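Local coordinates for serine-rich secreted cell wall anchored (LPXTG-motif ) protein (Lactobacillus reuteri ATCC 53608, PDB 5NXK) that probably acts as a cell-surface adhesin, presenting a beta-solenoid domain through which the bacterium attaches to its host's gut, at residues I43-D48 with I72-E77; F89-S94 with L112-T117; G96-T101 with G120-N125; S198-V203 with E230-V235. All coordinates share one frame; numbering follows the deposited sequence.

Contact 1 of 4, residues I43-D48 with I72-E77; sequences ITIIGD and IDLTIE
Ile-45 and Ile-76 pair on adjacent parallel strands, their side chains lying side by side and pointing the same way into the buried interior of a beta-solenoid, the coiled fold expected of a pectate lyase-like domain. From its CB, 3.8 Å from Thr-75 O, the Ile-45 side chain continues to CG1, which sits anti to its own carbonyl carbon (chi1 -59°) and still borders that same oxygen at 4.1 Å. Its extended tip then carries CD1 to Ile-76 CG1, at 4.2 Å. Two residues earlier on the same strand, Ile-43 CG2 meets Leu-74 CD1 at 3.7 Å. The face bearing Thr-44 and Thr-75 is largely polar, though Ile-46 also lies on it: a water there lies 2.7 Å from Thr-75 OG1 and 2.8 Å from Asp-73 OD1, and also touches Ile-43 O. Nearly straight backbone bonds such as Ile-45 N to Thr-75 O, 2.7 Å, hold the register, whereas the last, Gly-47 N to Glu-77 O, is bent to 140°. Strand 41-46 is flanked in turn by strand 21-24, and strand 71-77 by strand 97-102, while Ile-36 of strand 34-36 closes over Ile-43 and Ile-72, and Phe-89 packs on Ile-76.

Contact 2 of 4, residues F89-S94 with L112-T117; sequences FVNMSS and LVWSKT
Asn-91 sets the oxygen of its amide against the edge of the Trp-114 indole, OD1 to CE3 at 3.2 Å, with amide and ring planes 86° apart. Paired in register and each with CG anti to its own N, the two side chains run alongside one another. Ser-93 completes the group: its OG lies in the plane of the indole, 3.5 Å from Trp-114 CZ3, and also approaches Asn-91 OD1, at a distance too short for the details of that bond to be trusted. Beyond the two strands the indole stacks on Tyr-164 and meets Phe-150 and Tyr-87 edge-to-face. This is the side-chain stacking of a parallel beta-helix, in which successive coils place one residue over the next; here strands 90-92 and 113-115 are neighbouring strands of a short sheet, bordered by strands 61-63 and 163-164. On the face away from the indole, Met-92 CB rests against Ser-115 CB at 3.6 Å, and with CG anti to the carbonyl carbon (chi1 -59°) and chi2 extended, SD of Met-92 comes to 3.9 Å from Val-113 CG1. Ser-115 OG is itself held by Tyr-164 O. Trp-114 is bonded to the residues on either side of its partner Asn-91, its N to Val-90 O at 3.0 Å and its O taking Met-92 N at 2.8 Å, while the buried Val-90 N has no partner in the model. Where the chain turns at the inverse gamma turn centred on Met-92, the Lys-116 aliphatic chain runs along the Ser-93 backbone, bringing CE to 3.0 Å from Ser-93 O.

Contact 3 of 4, residues G96-T101 with G120-N125; sequences GVDTVT and GVKTLN
Lys-122 and Asp-98 form a buried salt bridge, NZ to OD2 at 2.7 Å, with the ammonium group coming from above the carboxylate plane, 59° out of it. The lysine chain is folded at chi2 (-59°), which turns it back along the neighbouring strand and lets the same NZ donate to Gly-96 O at 2.8 Å. Ser-94 O is a third acceptor for this group, and Ser-94 OG holds the other carboxylate oxygen, Asp-98 OD1. Backbone hydrogen bonds form the second class: this is a pair of neighbouring strands in the beta-solenoid's long parallel sheet, with straight links such as Val-100 N to Thr-123 O, 2.8 Å, beside a longer and more bent one, Asp-98 N to Val-121 O at 3.2 Å. Apolar contact is confined largely to the buried face, where Val-100 CG1 and Leu-124 CD1 meet at 3.8 Å, next to Val-90 and Met-92. The other face is largely neutral and polar, with Val-97 and Val-121 meeting at its start. A water joins Thr-99 OG1 and Thr-123 OG1, each at 2.7 Å, and donates to Val-121 O. Further along, Asn-125 ND2 makes a weak bond to Thr-101 OG1, 3.3 Å, but its amide oxygen finds a firmer partner in Asn-170 ND2 on the next strand. The chemistry is therefore split by face. Inside the coil a lysine surrounded by one carboxylate and two carbonyl oxygens is probably kept charged, and its partner carboxylate likewise, whereas on the outer side mainly hydroxyls, an amide and a water do the joining.

Contact 4 of 4, residues S198-V203 with E230-V235; sequences SGISTV and ENHFIV
Val-203 and Phe-233 mark the buried, mainly apolar side of this strand pair, where two parallel strands of the beta-solenoid turn their alternate residues into the core. The phenyl ring is swung anti to its backbone N (chi1 -180°), and its CE1 comes to 3.9 Å from Val-203 CG1, while Phe-233 CD1 stands equally far from Val-203 CB. Val-235 CG2 lies over one face of that ring, 3.7 Å above the plane and offset toward the rim, and Ile-223 of strand 221-226 packs on both Val-203 and Phe-233. On the same buried face Ser-201 CB lies 3.9 Å from Asn-231 OD1, yet the polar ends are held by others: Ser-201 OG by Ser-166 O, and the Asn-231 amide by Gly-227 N and Arg-262 O. Five backbone hydrogen bonds, from Glu-230 N to Gly-199 O through to Ile-234 N to Val-203 O, tie the strands between the two faces.

The opposite face is partly exposed and more polar. Ile-200 and Glu-230 run side by side, CD1 of the isoleucine 3.7 Å from OE2 of the glutamate, and Ile-200 CG2 only brushes the edge of the His-232 ring at 4.3 Å. Thr-202 OG1 lies 3.4 Å from His-232 CD2. What helps to hold the ring is a link within its own strand: His-232 NE2 donates to Glu-230 OE1 at 2.6 Å, nearly in the imidazole plane, and meets the anti lone pair of that oxygen, the one facing away from OE2.

Contacts 1, 3 and 4 are strand pairs of one long parallel sheet, contacts 1 and 3 joined where strands 71-77 and 97-102 run side by side, and contact 4 farther along. Contact 2 belongs to a different sheet, and is the most deeply buried of the four; the others are partly buried, each with one face inward and one partly exposed. The segments of contact 2 alternate along the chain with those of contact 3, and the two meet inside the coil. Chemistry follows position: isoleucine and leucine line the core side of contact 1, a salt bridge is enclosed in contact 3, an indole and an amide side chain meet in contact 2, and contact 4 carries its ionisable pair outward.

Contact 1 of 4, residues I43-D48 with I72-E77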
loop_
_atom_site.group_PDB
_atom_site.type_symbol
_atom_site.label_atom_id
_atom_site.label_comp_id
_atom_site.label_asym_id
_atom_site.label_seq_id
_atom_site.Cartn_x
_atom_site.Cartn_y
_atom_site.Cartn_z
ATOM N N ILE A 43 -17.784 4.189 -2.412
ATOM C CA ILE A 43 -17.453 5.596 -2.631
ATOM C C ILE A 43 -16.400 5.777 -3.708
ATOM O O ILE A 43 -15.354 5.122 -3.685
ATOM C CB ILE A 43 -16.926 6.264 -1.340
ATOM C CG1 ILE A 43 -17.960 6.172 -0.211
ATOM C CG2 ILE A 43 -16.526 7.710 -1.607
ATOM C CD1 ILE A 43 -17.405 6.569 1.160
ATOM N N THR A 44 -16.685 6.667 -4.652
ATOM C CA THR A 44 -15.726 7.022 -5.682
ATOM C C THR A 44 -15.450 8.510 -5.667
ATOM O O THR A 44 -16.369 9.322 -5.806
ATOM C CB THR A 44 -16.226 6.620 -7.076
ATOM O OG1 THR A 44 -16.463 5.209 -7.099
ATOM C CG2 THR A 44 -15.194 6.988 -8.141
ATOM N N ILE A 45 -14.187 8.870 -5.490
ATOM C CA ILE A 45 -13.789 10.257 -5.599
ATOM C C ILE A 45 -13.169 10.506 -6.952
ATOM O O ILE A 45 -12.116 9.948 -7.273
ATOM C CB ILE A 45 -12.772 10.667 -4.520
ATOM C CG1 ILE A 45 -13.350 10.458 -3.123
ATOM C CG2 ILE A 45 -12.342 12.123 -4.731
ATOM C CD1 ILE A 45 -12.422 10.937 -2.011
ATOM N N ILE A 46 -13.832 11.330 -7.752
ATOM C CA ILE A 46 -13.312 11.723 -9.056
ATOM C C ILE A 46 -12.465 12.983 -8.898
ATOM O O ILE A 46 -12.987 14.060 -8.591
ATOM C CB ILE A 46 -14.438 11.976 -10.072
ATOM C CG1 ILE A 46 -15.245 10.695 -10.295
ATOM C CG2 ILE A 46 -13.864 12.477 -11.378
ATOM C CD1 ILE A 46 -16.502 10.899 -11.126
ATOM N N GLY A 47 -11.156 12.847 -9.083
ATOM C CA GLY A 47 -10.251 13.925 -8.738
ATOM C C GLY A 47 -10.201 15.079 -9.715
ATOM O O GLY A 47 -9.944 16.224 -9.318
ATOM N N ASP A 48 -10.460 14.781 -10.983
ATOM C CA ASP A 48 -10.298 15.739 -12.075
ATOM C C ASP A 48 -8.964 16.513 -12.012
ATOM O O ASP A 48 -8.910 17.715 -12.294
ATOM C CB ASP A 48 -11.473 16.720 -12.109
ATOM C CG ASP A 48 -11.643 17.371 -13.476
ATOM O OD1 ASP A 48 -11.405 16.683 -14.496
ATOM O OD2 ASP A 48 -12.011 18.565 -13.532
ATOM N N ILE A 72 -16.414 -1.294 3.393
ATOM C CA ILE A 72 -16.191 -0.025 2.686
ATOM C C ILE A 72 -15.309 -0.207 1.474
ATOM O O ILE A 72 -14.193 -0.714 1.578
ATOM C CB ILE A 72 -15.546 1.053 3.581
ATOM C CG1 ILE A 72 -16.527 1.546 4.642
ATOM C CG2 ILE A 72 -15.114 2.266 2.755
ATOM C CD1 ILE A 72 -15.840 2.307 5.757
ATOM N N ASP A 73 -15.821 0.205 0.328
ATOM C CA ASP A 73 -15.049 0.233 -0.896
ATOM C C ASP A 73 -14.830 1.707 -1.267
ATOM O O ASP A 73 -15.793 2.428 -1.528
ATOM C CB ASP A 73 -15.776 -0.525 -2.004
ATOM C CG ASP A 73 -14.833 -1.024 -3.081
ATOM O OD1 ASP A 73 -14.348 -0.196 -3.884
ATOM O OD2 ASP A 73 -14.580 -2.250 -3.127
ATOM N N LEU A 74 -13.580 2.168 -1.207
ATOM C CA LEU A 74 -13.240 3.568 -1.494
ATOM C C LEU A 74 -12.353 3.635 -2.720
ATOM O O LEU A 74 -11.286 3.033 -2.732
ATOM C CB LEU A 74 -12.531 4.218 -0.303
ATOM C CG LEU A 74 -11.964 5.629 -0.520
ATOM C CD1 LEU A 74 -13.067 6.641 -0.843
ATOM C CD2 LEU A 74 -11.179 6.072 0.700
ATOM N N THR A 75 -12.795 4.337 -3.755
ATOM C CA THR A 75 -11.991 4.539 -4.954
ATOM C C THR A 75 -11.625 6.018 -5.122
ATOM O O THR A 75 -12.483 6.884 -4.987
ATOM C CB THR A 75 -12.754 4.018 -6.195
ATOM O OG1 THR A 75 -12.945 2.603 -6.064
ATOM C CG2 THR A 75 -11.993 4.271 -7.460
ATOM N N ILE A 76 -10.349 6.307 -5.376
ATOM C CA ILE A 76 -9.914 7.655 -5.719
ATOM C C ILE A 76 -9.267 7.628 -7.100
ATOM O O ILE A 76 -8.379 6.801 -7.353
ATOM C CB ILE A 76 -8.929 8.222 -4.683
ATOM C CG1 ILE A 76 -9.557 8.187 -3.281
ATOM C CG2 ILE A 76 -8.517 9.635 -5.065
ATOM C CD1 ILE A 76 -8.678 8.763 -2.180
ATOM N N GLU A 77 -9.743 8.473 -8.012
ATOM C CA GLU A 77 -9.243 8.490 -9.389
ATOM C C GLU A 77 -8.688 9.850 -9.744
ATOM O O GLU A 77 -9.259 10.873 -9.347
ATOM C CB GLU A 77 -10.337 8.161 -10.392
ATOM C CG GLU A 77 -11.258 7.033 -10.031
ATOM C CD GLU A 77 -12.233 6.721 -11.166
ATOM O OE1 GLU A 77 -12.840 5.627 -11.166
ATOM O OE2 GLU A 77 -12.400 7.591 -12.051
HETATM O O HOH W 1 -15.294 2.265 -4.832
#

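Contact 2 of 4, residues F89-S94 with L112-T117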
loop_
_atom_site.group_PDB
_atom_site.type_symbol
_atom_site.label_atom_id
_atom_site.label_comp_id
_atom_site.label_asym_id
_atom_site.label_seq_id
_atom_site.Cartn_x
_atom_site.Cartn_y
_atom_site.Cartn_z
ATOM N N PHE A 89 -2.712 8.516 4.045
ATOM C CA PHE A 89 -3.810 9.317 3.533
ATOM C C PHE A 89 -5.099 8.613 3.844
ATOM O O PHE A 89 -6.059 9.233 4.307
ATOM C CB PHE A 89 -3.717 9.559 2.025
ATOM C CG PHE A 89 -4.792 10.487 1.511
ATOM C CD1 PHE A 89 -4.659 11.872 1.650
ATOM C CD2 PHE A 89 -5.940 9.987 0.918
ATOM C CE1 PHE A 89 -5.663 12.738 1.198
ATOM C CE2 PHE A 89 -6.943 10.844 0.460
ATOM C CZ PHE A 89 -6.806 12.218 0.599
ATOM N N VAL A 90 -5.131 7.313 3.558
ATOM C CA VAL A 90 -6.219 6.469 4.035
ATOM C C VAL A 90 -5.731 5.522 5.126
ATOM O O VAL A 90 -4.693 4.841 5.002
ATOM C CB VAL A 90 -6.870 5.632 2.930
ATOM C CG1 VAL A 90 -8.142 4.977 3.481
ATOM C CG2 VAL A 90 -7.205 6.505 1.729
ATOM N N ASN A 91 -6.514 5.510 6.197
ATOM C CA ASN A 91 -6.292 4.678 7.361
ATOM C C ASN A 91 -7.432 3.683 7.390
ATOM O O ASN A 91 -8.559 4.037 7.696
ATOM C CB ASN A 91 -6.251 5.535 8.636
ATOM C CG ASN A 91 -6.211 4.709 9.916
ATOM O OD1 ASN A 91 -6.384 3.491 9.898
ATOM N ND2 ASN A 91 -5.979 5.383 11.043
ATOM N N MET A 92 -7.111 2.435 7.072
ATOM C CA MET A 92 -8.077 1.359 6.898
ATOM C C MET A 92 -8.279 0.703 8.248
ATOM O O MET A 92 -7.697 -0.345 8.536
ATOM C CB MET A 92 -7.551 0.359 5.860
ATOM C CG MET A 92 -7.294 1.020 4.499
ATOM S SD MET A 92 -6.465 -0.044 3.272
ATOM C CE MET A 92 -7.824 -1.117 2.846
ATOM N N SER A 93 -9.086 1.342 9.087
ATOM C CA SER A 93 -9.230 0.909 10.471
ATOM C C SER A 93 -10.592 0.291 10.808
ATOM O O SER A 93 -10.950 0.205 11.979
ATOM C CB SER A 93 -8.969 2.098 11.407
ATOM O OG SER A 93 -7.582 2.264 11.653
ATOM N N SER A 94 -11.357 -0.138 9.810
ATOM C CA SER A 94 -12.607 -0.840 10.126
ATOM C C SER A 94 -12.336 -2.186 10.758
ATOM O O SER A 94 -11.291 -2.791 10.527
ATOM C CB SER A 94 -13.467 -1.042 8.884
ATOM O OG SER A 94 -13.746 0.201 8.265
ATOM N N LEU A 112 1.953 6.091 3.269
ATOM C CA LEU A 112 0.880 6.607 2.402
ATOM C C LEU A 112 -0.477 5.957 2.647
ATOM O O LEU A 112 -1.525 6.584 2.431
ATOM C CB LEU A 112 1.232 6.460 0.919
ATOM C CG LEU A 112 2.396 7.251 0.296
ATOM C CD1 LEU A 112 3.719 7.034 1.005
ATOM C CD2 LEU A 112 2.517 6.868 -1.167
ATOM N N VAL A 113 -0.462 4.698 3.059
ATOM C CA VAL A 113 -1.694 3.957 3.372
ATOM C C VAL A 113 -1.405 3.062 4.558
ATOM O O VAL A 113 -0.348 2.428 4.612
ATOM C CB VAL A 113 -2.199 3.085 2.191
ATOM C CG1 VAL A 113 -3.493 2.348 2.582
ATOM C CG2 VAL A 113 -2.431 3.935 0.958
ATOM N N TRP A 114 -2.331 3.011 5.513
ATOM C CA TRP A 114 -2.093 2.207 6.708
ATOM C C TRP A 114 -3.366 1.410 7.010
ATOM O O TRP A 114 -4.437 1.803 6.590
ATOM C CB TRP A 114 -1.688 3.108 7.884
ATOM C CG TRP A 114 -1.319 2.412 9.162
ATOM C CD1 TRP A 114 -0.060 2.064 9.578
ATOM C CD2 TRP A 114 -2.211 1.999 10.205
ATOM N NE1 TRP A 114 -0.118 1.437 10.808
ATOM C CE2 TRP A 114 -1.428 1.399 11.217
ATOM C CE3 TRP A 114 -3.595 2.070 10.379
ATOM C CZ2 TRP A 114 -1.989 0.872 12.381
ATOM C CZ3 TRP A 114 -4.149 1.556 11.540
ATOM C CH2 TRP A 114 -3.349 0.965 12.524
ATOM N N SER A 115 -3.245 0.300 7.724
ATOM C CA SER A 115 -4.409 -0.533 8.020
ATOM C C SER A 115 -4.266 -1.256 9.339
ATOM O O SER A 115 -3.152 -1.465 9.830
ATOM C CB SER A 115 -4.623 -1.552 6.891
ATOM O OG SER A 115 -3.590 -2.526 6.907
ATOM N N LYS A 116 -5.404 -1.626 9.919
ATOM C CA LYS A 116 -5.440 -2.559 11.035
ATOM C C LYS A 116 -5.044 -3.941 10.526
ATOM O O LYS A 116 -5.495 -4.365 9.462
ATOM C CB LYS A 116 -6.841 -2.625 11.650
ATOM C CG LYS A 116 -7.153 -1.581 12.715
ATOM C CD LYS A 116 -8.644 -1.646 13.073
ATOM C CE LYS A 116 -9.034 -0.625 14.132
ATOM N NZ LYS A 116 -7.963 -0.385 15.126
ATOM N N THR A 117 -4.192 -4.638 11.271
ATOM C CA THR A 117 -3.677 -5.914 10.814
ATOM C C THR A 117 -4.323 -7.092 11.559
ATOM O O THR A 117 -3.999 -8.250 11.296
ATOM C CB THR A 117 -2.159 -5.957 10.979
ATOM O OG1 THR A 117 -1.827 -5.685 12.351
ATOM C CG2 THR A 117 -1.520 -4.893 10.091
#

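Contact 3 of 4, residues G96-T101 with G120-N125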
loop_
_atom_site.group_PDB
_atom_site.type_symbol
_atom_site.label_atom_id
_atom_site.label_comp_id
_atom_site.label_asym_id
_atom_site.label_seq_id
_atom_site.Cartn_x
_atom_site.Cartn_y
_atom_site.Cartn_z
ATOM N N GLY A 96 -14.211 -4.663 9.961
ATOM C CA GLY A 96 -14.516 -5.550 8.852
ATOM C C GLY A 96 -13.679 -5.249 7.616
ATOM O O GLY A 96 -12.521 -4.834 7.721
ATOM N N VAL A 97 -14.276 -5.440 6.444
ATOM C CA VAL A 97 -13.569 -5.316 5.172
ATOM C C VAL A 97 -13.450 -3.861 4.690
ATOM O O VAL A 97 -14.461 -3.151 4.576
ATOM C CB VAL A 97 -14.278 -6.155 4.072
ATOM C CG1 VAL A 97 -13.623 -5.933 2.708
ATOM C CG2 VAL A 97 -14.269 -7.639 4.444
ATOM N N ASP A 98 -12.212 -3.440 4.409
ATOM C CA ASP A 98 -11.911 -2.169 3.740
ATOM C C ASP A 98 -11.141 -2.472 2.466
ATOM O O ASP A 98 -10.156 -3.217 2.491
ATOM C CB ASP A 98 -11.039 -1.243 4.591
ATOM C CG ASP A 98 -11.728 -0.747 5.834
ATOM O OD1 ASP A 98 -12.932 -0.432 5.774
ATOM O OD2 ASP A 98 -11.043 -0.675 6.872
ATOM N N THR A 99 -11.570 -1.873 1.370
ATOM C CA THR A 99 -10.877 -1.978 0.102
ATOM C C THR A 99 -10.655 -0.569 -0.432
ATOM O O THR A 99 -11.598 0.208 -0.500
ATOM C CB THR A 99 -11.682 -2.823 -0.893
ATOM O OG1 THR A 99 -11.836 -4.149 -0.355
ATOM C CG2 THR A 99 -10.969 -2.899 -2.240
ATOM N N VAL A 100 -9.404 -0.239 -0.757
ATOM C CA VAL A 100 -9.043 1.065 -1.297
ATOM C C VAL A 100 -8.466 0.864 -2.698
ATOM O O VAL A 100 -7.618 -0.023 -2.937
ATOM C CB VAL A 100 -8.011 1.802 -0.406
ATOM C CG1 VAL A 100 -7.549 3.095 -1.072
ATOM C CG2 VAL A 100 -8.584 2.070 0.999
ATOM N N THR A 101 -8.931 1.673 -3.634
ATOM C CA THR A 101 -8.445 1.617 -4.998
ATOM C C THR A 101 -7.930 2.981 -5.410
ATOM O O THR A 101 -8.652 3.974 -5.321
ATOM C CB THR A 101 -9.554 1.156 -5.958
ATOM O OG1 THR A 101 -9.946 -0.166 -5.601
ATOM C CG2 THR A 101 -9.070 1.163 -7.412
ATOM N N GLY A 120 -10.602 -7.377 9.668
ATOM C CA GLY A 120 -11.089 -7.840 8.381
ATOM C C GLY A 120 -10.106 -7.625 7.242
ATOM O O GLY A 120 -9.063 -6.966 7.410
ATOM N N VAL A 121 -10.464 -8.139 6.066
ATOM C CA VAL A 121 -9.560 -8.117 4.909
ATOM C C VAL A 121 -9.307 -6.701 4.432
ATOM O O VAL A 121 -10.248 -5.963 4.126
ATOM C CB VAL A 121 -10.120 -8.963 3.742
ATOM C CG1 VAL A 121 -9.222 -8.859 2.507
ATOM C CG2 VAL A 121 -10.280 -10.419 4.177
ATOM N N LYS A 122 -8.022 -6.333 4.375
ATOM C CA LYS A 122 -7.591 -5.014 3.914
ATOM C C LYS A 122 -6.870 -5.109 2.572
ATOM O O LYS A 122 -5.814 -5.752 2.461
ATOM C CB LYS A 122 -6.674 -4.350 4.942
ATOM C CG LYS A 122 -7.204 -4.409 6.364
ATOM C CD LYS A 122 -8.566 -3.728 6.461
ATOM C CE LYS A 122 -8.959 -3.474 7.932
ATOM N NZ LYS A 122 -10.384 -3.038 8.032
ATOM N N THR A 123 -7.440 -4.440 1.578
ATOM C CA THR A 123 -6.967 -4.510 0.208
ATOM C C THR A 123 -6.696 -3.125 -0.382
ATOM O O THR A 123 -7.534 -2.225 -0.292
ATOM C CB THR A 123 -8.003 -5.243 -0.688
ATOM O OG1 THR A 123 -8.295 -6.534 -0.129
ATOM C CG2 THR A 123 -7.472 -5.415 -2.101
ATOM N N LEU A 124 -5.534 -2.976 -1.013
ATOM C CA LEU A 124 -5.215 -1.790 -1.797
ATOM C C LEU A 124 -5.029 -2.176 -3.252
ATOM O O LEU A 124 -4.126 -2.948 -3.595
ATOM C CB LEU A 124 -3.951 -1.107 -1.273
ATOM C CG LEU A 124 -3.411 0.066 -2.104
ATOM C CD1 LEU A 124 -4.406 1.238 -2.081
ATOM C CD2 LEU A 124 -2.054 0.515 -1.578
ATOM N N ASN A 125 -5.876 -1.635 -4.119
ATOM C CA ASN A 125 -5.724 -1.875 -5.547
ATOM C C ASN A 125 -5.069 -0.656 -6.188
ATOM O O ASN A 125 -5.429 0.484 -5.886
ATOM C CB ASN A 125 -7.076 -2.174 -6.201
ATOM C CG ASN A 125 -7.718 -3.423 -5.647
ATOM O OD1 ASN A 125 -7.104 -4.486 -5.623
ATOM N ND2 ASN A 125 -8.957 -3.302 -5.182
HETATM O O HOH W 2 -10.605 -5.946 1.218
#

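Contact 4 of 4, residues S198-V203 with E230-V235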
loop_
_atom_site.group_PDB
_atom_site.type_symbol
_atom_site.label_atom_id
_atom_site.label_comp_id
_atom_site.label_asym_id
_atom_site.label_seq_id
_atom_site.Cartn_x
_atom_site.Cartn_y
_atom_site.Cartn_z
ATOM N N SER A 198 -8.207 -13.409 8.158
ATOM C CA SER A 198 -7.694 -14.275 7.079
ATOM C C SER A 198 -6.267 -14.768 7.242
ATOM O O SER A 198 -5.964 -15.887 6.826
ATOM C CB SER A 198 -7.803 -13.558 5.724
ATOM O OG SER A 198 -6.844 -12.512 5.608
ATOM N N GLY A 199 -5.382 -13.952 7.810
ATOM C CA GLY A 199 -3.993 -14.358 7.950
ATOM C C GLY A 199 -3.251 -14.516 6.628
ATOM O O GLY A 199 -2.210 -15.179 6.550
ATOM N N ILE A 200 -3.769 -13.870 5.594
ATOM C CA ILE A 200 -3.196 -13.951 4.250
ATOM C C ILE A 200 -2.617 -12.603 3.830
ATOM O O ILE A 200 -3.281 -11.574 3.971
ATOM C CB ILE A 200 -4.265 -14.370 3.224
ATOM C CG1 ILE A 200 -4.808 -15.759 3.577
ATOM C CG2 ILE A 200 -3.706 -14.345 1.789
ATOM C CD1 ILE A 200 -6.055 -16.135 2.781
ATOM N N SER A 201 -1.379 -12.606 3.339
ATOM C CA SER A 201 -0.756 -11.384 2.831
ATOM C C SER A 201 -0.269 -11.618 1.404
ATOM O O SER A 201 0.593 -12.466 1.173
ATOM C CB SER A 201 0.410 -10.948 3.725
ATOM O OG SER A 201 -0.051 -10.555 5.011
ATOM N N THR A 202 -0.762 -10.810 0.468
ATOM C CA THR A 202 -0.543 -11.054 -0.964
ATOM C C THR A 202 -0.257 -9.795 -1.759
ATOM O O THR A 202 -0.951 -8.808 -1.606
ATOM C CB THR A 202 -1.774 -11.732 -1.599
ATOM O OG1 THR A 202 -1.981 -12.999 -0.976
ATOM C CG2 THR A 202 -1.573 -11.955 -3.088
ATOM N N VAL A 203 0.786 -9.829 -2.583
ATOM C CA VAL A 203 0.997 -8.815 -3.616
ATOM C C VAL A 203 0.829 -9.464 -4.975
ATOM O O VAL A 203 1.428 -10.512 -5.230
ATOM C CB VAL A 203 2.386 -8.177 -3.526
ATOM C CG1 VAL A 203 2.609 -7.176 -4.688
ATOM C CG2 VAL A 203 2.553 -7.494 -2.167
ATOM N N GLU A 230 -0.594 -17.456 5.044
ATOM C CA GLU A 230 -0.114 -17.452 3.655
ATOM C C GLU A 230 0.572 -16.137 3.309
ATOM O O GLU A 230 0.185 -15.061 3.788
ATOM C CB GLU A 230 -1.254 -17.659 2.636
ATOM C CG GLU A 230 -2.113 -18.926 2.779
ATOM C CD GLU A 230 -3.275 -18.966 1.773
ATOM O OE1 GLU A 230 -3.112 -18.456 0.633
ATOM O OE2 GLU A 230 -4.386 -19.423 2.154
ATOM N N ASN A 231 1.576 -16.238 2.445
ATOM C CA ASN A 231 2.290 -15.080 1.918
ATOM C C ASN A 231 2.482 -15.288 0.424
ATOM O O ASN A 231 3.046 -16.289 0.031
ATOM C CB ASN A 231 3.641 -14.912 2.612
ATOM C CG ASN A 231 3.497 -14.572 4.085
ATOM O OD1 ASN A 231 3.317 -13.407 4.444
ATOM N ND2 ASN A 231 3.528 -15.596 4.942
ATOM N N HIS A 232 2.042 -14.351 -0.405
ATOM C CA HIS A 232 2.110 -14.557 -1.853
ATOM C C HIS A 232 2.735 -13.385 -2.580
ATOM O O HIS A 232 2.477 -12.240 -2.235
ATOM C CB HIS A 232 0.717 -14.788 -2.438
ATOM C CG HIS A 232 0.031 -16.005 -1.921
ATOM N ND1 HIS A 232 0.153 -17.247 -2.525
ATOM C CD2 HIS A 232 -0.829 -16.182 -0.889
ATOM C CE1 HIS A 232 -0.570 -18.126 -1.868
ATOM N NE2 HIS A 232 -1.179 -17.506 -0.864
ATOM N N PHE A 233 3.560 -13.675 -3.581
ATOM C CA PHE A 233 3.962 -12.656 -4.547
ATOM C C PHE A 233 3.724 -13.267 -5.913
ATOM O O PHE A 233 4.388 -14.248 -6.282
ATOM C CB PHE A 233 5.427 -12.243 -4.377
ATOM C CG PHE A 233 5.884 -11.175 -5.355
ATOM C CD1 PHE A 233 5.094 -10.060 -5.603
ATOM C CD2 PHE A 233 7.123 -11.268 -5.983
ATOM C CE1 PHE A 233 5.512 -9.065 -6.481
ATOM C CE2 PHE A 233 7.555 -10.281 -6.862
ATOM C CZ PHE A 233 6.758 -9.176 -7.111
ATOM N N ILE A 234 2.737 -12.738 -6.627
ATOM C CA ILE A 234 2.291 -13.339 -7.873
ATOM C C ILE A 234 2.486 -12.355 -9.016
ATOM O O ILE A 234 1.929 -11.272 -9.000
ATOM C CB ILE A 234 0.811 -13.755 -7.816
ATOM C CG1 ILE A 234 0.578 -14.730 -6.666
ATOM C CG2 ILE A 234 0.395 -14.405 -9.132
ATOM C CD1 ILE A 234 -0.882 -15.003 -6.408
ATOM N N VAL A 235 3.293 -12.736 -9.993
ATOM C CA VAL A 235 3.534 -11.924 -11.170
ATOM C C VAL A 235 2.918 -12.643 -12.374
ATOM O O VAL A 235 3.373 -13.713 -12.764
ATOM C CB VAL A 235 5.028 -11.693 -11.376
ATOM C CG1 VAL A 235 5.278 -10.925 -12.678
ATOM C CG2 VAL A 235 5.602 -10.969 -10.160
#